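Local coordinates for protein spartin (PDB 4U7I) that acts as a lipophagy receptor and lipid transfer protein in lipid droplet turnover, and is recruited to midbodies when its MIT domain binds IST1, at residues 21-26 with 37-42. Numbering follows the deposited sequence.
Sequences VNKGLN and KNYYKQ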
ATOM      1  N   VAL A  21      -3.229   2.817  -4.654  1.00 22.90           N
ATOM      2  CA  VAL A  21      -2.182   3.763  -4.280  1.00 23.55           C
ATOM      3  C   VAL A  21      -1.550   4.348  -5.546  1.00 24.11           C
ATOM      4  O   VAL A  21      -1.249   5.540  -5.605  1.00 22.33           O
ATOM      5  CB  VAL A  21      -1.132   3.114  -3.384  1.00 23.43           C
ATOM      6  CG1 VAL A  21       0.003   4.084  -3.137  1.00 23.16           C
ATOM      7  CG2 VAL A  21      -1.782   2.706  -2.069  1.00 22.08           C
ATOM      8  N   ASN A  22      -1.425   3.533  -6.588  1.00 21.29           N
ATOM      9  CA  ASN A  22      -0.924   4.026  -7.867  1.00 26.15           C
ATOM     10  C   ASN A  22      -1.873   5.061  -8.471  1.00 30.02           C
ATOM     11  O   ASN A  22      -1.426   6.097  -8.980  1.00 25.97           O
ATOM     12  CB  ASN A  22      -0.709   2.866  -8.845  1.00 27.64           C
ATOM     13  CG  ASN A  22      -0.192   3.325 -10.194  1.00 30.51           C
ATOM     14  OD1 ASN A  22       0.933   3.815 -10.301  1.00 31.79           O
ATOM     15  ND2 ASN A  22      -1.007   3.164 -11.231  1.00 33.40           N
ATOM     16  N   LYS A  23      -3.180   4.785  -8.431  1.00 27.55           N
ATOM     17  CA  LYS A  23      -4.156   5.771  -8.906  1.00 26.39           C
ATOM     18  C   LYS A  23      -4.034   7.053  -8.083  1.00 23.98           C
ATOM     19  O   LYS A  23      -4.061   8.170  -8.618  1.00 23.88           O
ATOM     20  CB  LYS A  23      -5.581   5.229  -8.823  1.00 28.18           C
ATOM     21  CG  LYS A  23      -5.887   4.154  -9.837  1.00 28.15           C
ATOM     22  CD  LYS A  23      -7.300   3.610  -9.641  1.00 30.13           C
ATOM     23  CE  LYS A  23      -8.351   4.696  -9.744  1.00 39.90           C
ATOM     24  NZ  LYS A  23      -8.418   5.246 -11.125  1.00 40.83           N
ATOM     25  N   GLY A  24      -3.891   6.887  -6.779  1.00 22.42           N
ATOM     26  CA  GLY A  24      -3.743   8.033  -5.899  1.00 21.05           C
ATOM     27  C   GLY A  24      -2.527   8.857  -6.286  1.00 25.69           C
ATOM     28  O   GLY A  24      -2.611  10.080  -6.391  1.00 23.73           O
ATOM     29  N   LEU A  25      -1.393   8.195  -6.485  1.00 20.22           N
ATOM     30  CA  LEU A  25      -0.166   8.920  -6.871  1.00 21.69           C
ATOM     31  C   LEU A  25      -0.305   9.581  -8.242  1.00 26.52           C
ATOM     32  O   LEU A  25       0.136  10.713  -8.433  1.00 24.67           O
ATOM     33  CB  LEU A  25       1.041   7.987  -6.878  1.00 24.21           C
ATOM     34  CG  LEU A  25       1.568   7.632  -5.496  1.00 22.87           C
ATOM     35  CD1 LEU A  25       2.417   6.385  -5.609  1.00 25.01           C
ATOM     36  CD2 LEU A  25       2.379   8.813  -4.951  1.00 24.08           C
ATOM     37  N   ASN A  26      -0.914   8.887  -9.206  1.00 25.19           N
ATOM     38  CA  ASN A  26      -1.145   9.513 -10.509  1.00 24.45           C
ATOM     39  C   ASN A  26      -1.940  10.806 -10.383  1.00 25.58           C
ATOM     40  O   ASN A  26      -1.592  11.823 -10.999  1.00 28.13           O
ATOM     41  CB  ASN A  26      -1.905   8.582 -11.475  1.00 26.91           C
ATOM     42  CG  ASN A  26      -1.026   7.510 -12.078  1.00 31.12           C
ATOM     43  OD1 ASN A  26       0.193   7.517 -11.910  1.00 28.86           O
ATOM     44  ND2 ASN A  26      -1.648   6.578 -12.806  1.00 30.72           N
ATOM     45  N   LYS A  37      -7.028  11.821  -2.497  1.00 22.65           N
ATOM     46  CA  LYS A  37      -7.370  11.437  -1.128  1.00 23.37           C
ATOM     47  C   LYS A  37      -8.302  10.241  -1.146  1.00 25.76           C
ATOM     48  O   LYS A  37      -8.186   9.340  -0.313  1.00 28.61           O
ATOM     49  CB  LYS A  37      -8.019  12.610  -0.374  1.00 25.76           C
ATOM     50  CG  LYS A  37      -7.053  13.746  -0.065  1.00 30.71           C
ATOM     51  CD  LYS A  37      -7.645  14.770   0.896  1.00 40.76           C
ATOM     52  CE  LYS A  37      -8.586  15.725   0.200  1.00 46.26           C
ATOM     53  NZ  LYS A  37      -8.836  16.958   1.014  1.00 43.81           N
ATOM     54  N   ASN A  38      -9.213  10.234  -2.115  1.00 24.93           N
ATOM     55  CA  ASN A  38     -10.164   9.135  -2.289  1.00 30.65           C
ATOM     56  C   ASN A  38      -9.460   7.800  -2.511  1.00 29.67           C
ATOM     57  O   ASN A  38      -9.743   6.811  -1.837  1.00 26.17           O
ATOM     58  CB  ASN A  38     -11.090   9.411  -3.463  1.00 33.17           C
ATOM     59  CG  ASN A  38     -12.067   8.278  -3.707  1.00 47.41           C
ATOM     60  OD1 ASN A  38     -12.521   7.625  -2.770  1.00 54.12           O
ATOM     61  ND2 ASN A  38     -12.388   8.034  -4.972  1.00 56.12           N
ATOM     62  N   TYR A  39      -8.548   7.772  -3.472  1.00 25.75           N
ATOM     63  CA  TYR A  39      -7.836   6.538  -3.785  1.00 23.42           C
ATOM     64  C   TYR A  39      -6.930   6.131  -2.651  1.00 22.62           C
ATOM     65  O   TYR A  39      -6.826   4.948  -2.335  1.00 26.58           O
ATOM     66  CB  TYR A  39      -7.049   6.690  -5.076  1.00 25.83           C
ATOM     67  CG  TYR A  39      -7.932   7.065  -6.238  1.00 25.18           C
ATOM     68  CD1 TYR A  39      -9.170   6.472  -6.415  1.00 25.83           C
ATOM     69  CD2 TYR A  39      -7.535   8.030  -7.142  1.00 20.88           C
ATOM     70  CE1 TYR A  39      -9.983   6.834  -7.478  1.00 33.60           C
ATOM     71  CE2 TYR A  39      -8.328   8.389  -8.206  1.00 25.42           C
ATOM     72  CZ  TYR A  39      -9.550   7.797  -8.370  1.00 33.92           C
ATOM     73  OH  TYR A  39     -10.331   8.189  -9.436  1.00 37.26           O
ATOM     74  N   TYR A  40      -6.273   7.106  -2.026  1.00 20.60           N
ATOM     75  CA  TYR A  40      -5.383   6.788  -0.924  1.00 22.57           C
ATOM     76  C   TYR A  40      -6.152   6.100   0.200  1.00 24.17           C
ATOM     77  O   TYR A  40      -5.669   5.121   0.777  1.00 24.82           O
ATOM     78  CB  TYR A  40      -4.681   8.045  -0.390  1.00 22.05           C
ATOM     79  CG  TYR A  40      -3.584   8.632  -1.267  1.00 23.10           C
ATOM     80  CD1 TYR A  40      -2.818   7.837  -2.117  1.00 21.93           C
ATOM     81  CD2 TYR A  40      -3.310   9.996  -1.225  1.00 23.80           C
ATOM     82  CE1 TYR A  40      -1.799   8.396  -2.898  1.00 24.71           C
ATOM     83  CE2 TYR A  40      -2.314  10.557  -2.018  1.00 28.56           C
ATOM     84  CZ  TYR A  40      -1.569   9.761  -2.849  1.00 27.47           C
ATOM     85  OH  TYR A  40      -0.576  10.337  -3.624  1.00 24.60           O
ATOM     86  N   LYS A  41      -7.337   6.614   0.527  1.00 21.71           N
ATOM     87  CA  LYS A  41      -8.118   6.011   1.600  1.00 25.59           C
ATOM     88  C   LYS A  41      -8.528   4.594   1.226  1.00 28.82           C
ATOM     89  O   LYS A  41      -8.546   3.707   2.078  1.00 28.72           O
ATOM     90  CB  LYS A  41      -9.346   6.860   1.932  1.00 28.68           C
ATOM     91  CG  LYS A  41      -8.996   8.124   2.706  1.00 33.92           C
ATOM     92  CD  LYS A  41     -10.226   8.913   3.111  1.00 41.99           C
ATOM     93  CE  LYS A  41     -10.847   9.596   1.928  1.00 39.62           C
ATOM     94  N   GLN A  42      -8.850   4.367  -0.044  1.00 26.79           N
ATOM     95  CA  GLN A  42      -9.198   3.012  -0.454  1.00 27.98           C
ATOM     96  C   GLN A  42      -7.971   2.125  -0.346  1.00 24.31           C
ATOM     97  O   GLN A  42      -8.065   0.984   0.104  1.00 29.08           O
ATOM     98  CB  GLN A  42      -9.768   2.980  -1.873  1.00 26.59           C
ATOM     99  CG  GLN A  42     -11.083   3.714  -1.983  1.00 29.60           C
ATOM    100  CD  GLN A  42     -11.693   3.594  -3.351  1.00 38.04           C
ATOM    101  OE1 GLN A  42     -12.107   2.507  -3.762  1.00 29.65           O
ATOM    102  NE2 GLN A  42     -11.743   4.711  -4.078  1.00 31.32           N
TER
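Tyr39 and Tyr40 reach across to Gly24 and divide around it, where helices 5-29 and 33-51 of the three-helix MIT bundle run nearly antiparallel (159° between the segment axes). The closest register is Gly24 CA to Tyr39 CA, 4.8 Å. Having no side chain, Gly24 leaves its backbone to be packed directly by Tyr39 CB and the Tyr40 ring.

Tyr39 can be followed outward. Tyr39 CB sits against the Gly24 backbone, 3.6 Å from Gly24 N. CG meets Lys23 CB, and CD2 brushes the Lys23 carbonyl. Further along, Tyr39 CE1 lies 3.5 Å from Lys23 CE, which covers one ring face as a CH-pi contact, 19° off the ring normal. Bends at chi3 and chi4 fold the lysine chain over the ring; Lys23 NZ makes an off-centre cation-pi contact. At the tip, the Tyr39 hydroxyl hydrogen-bonds Glu35.

The Tyr40 ring passes the other flank of Gly24, Tyr40 CE1 lying 3.5 Å from Gly24 C, with Val21 O at the ring edge. Tyr40 OH touches Leu25 CD2 at 3.6 Å, while Val82 of helix 63-90 packs against the side chain. Val21, Leu25 and Tyr40 also pack against the bound IST1 peptide, so this helix pair helps form its binding surface.

No hydrogen bond joins the segments themselves: Tyr40-Asp28 bridges the two helices just beyond, whereas Tyr39-Glu35 stays within one. Cohesion here therefore rests on aromatic packing against glycine backbone and Leu25, and on a lysine laid over a phenol ring, with both hydroxyls satisfied by acids.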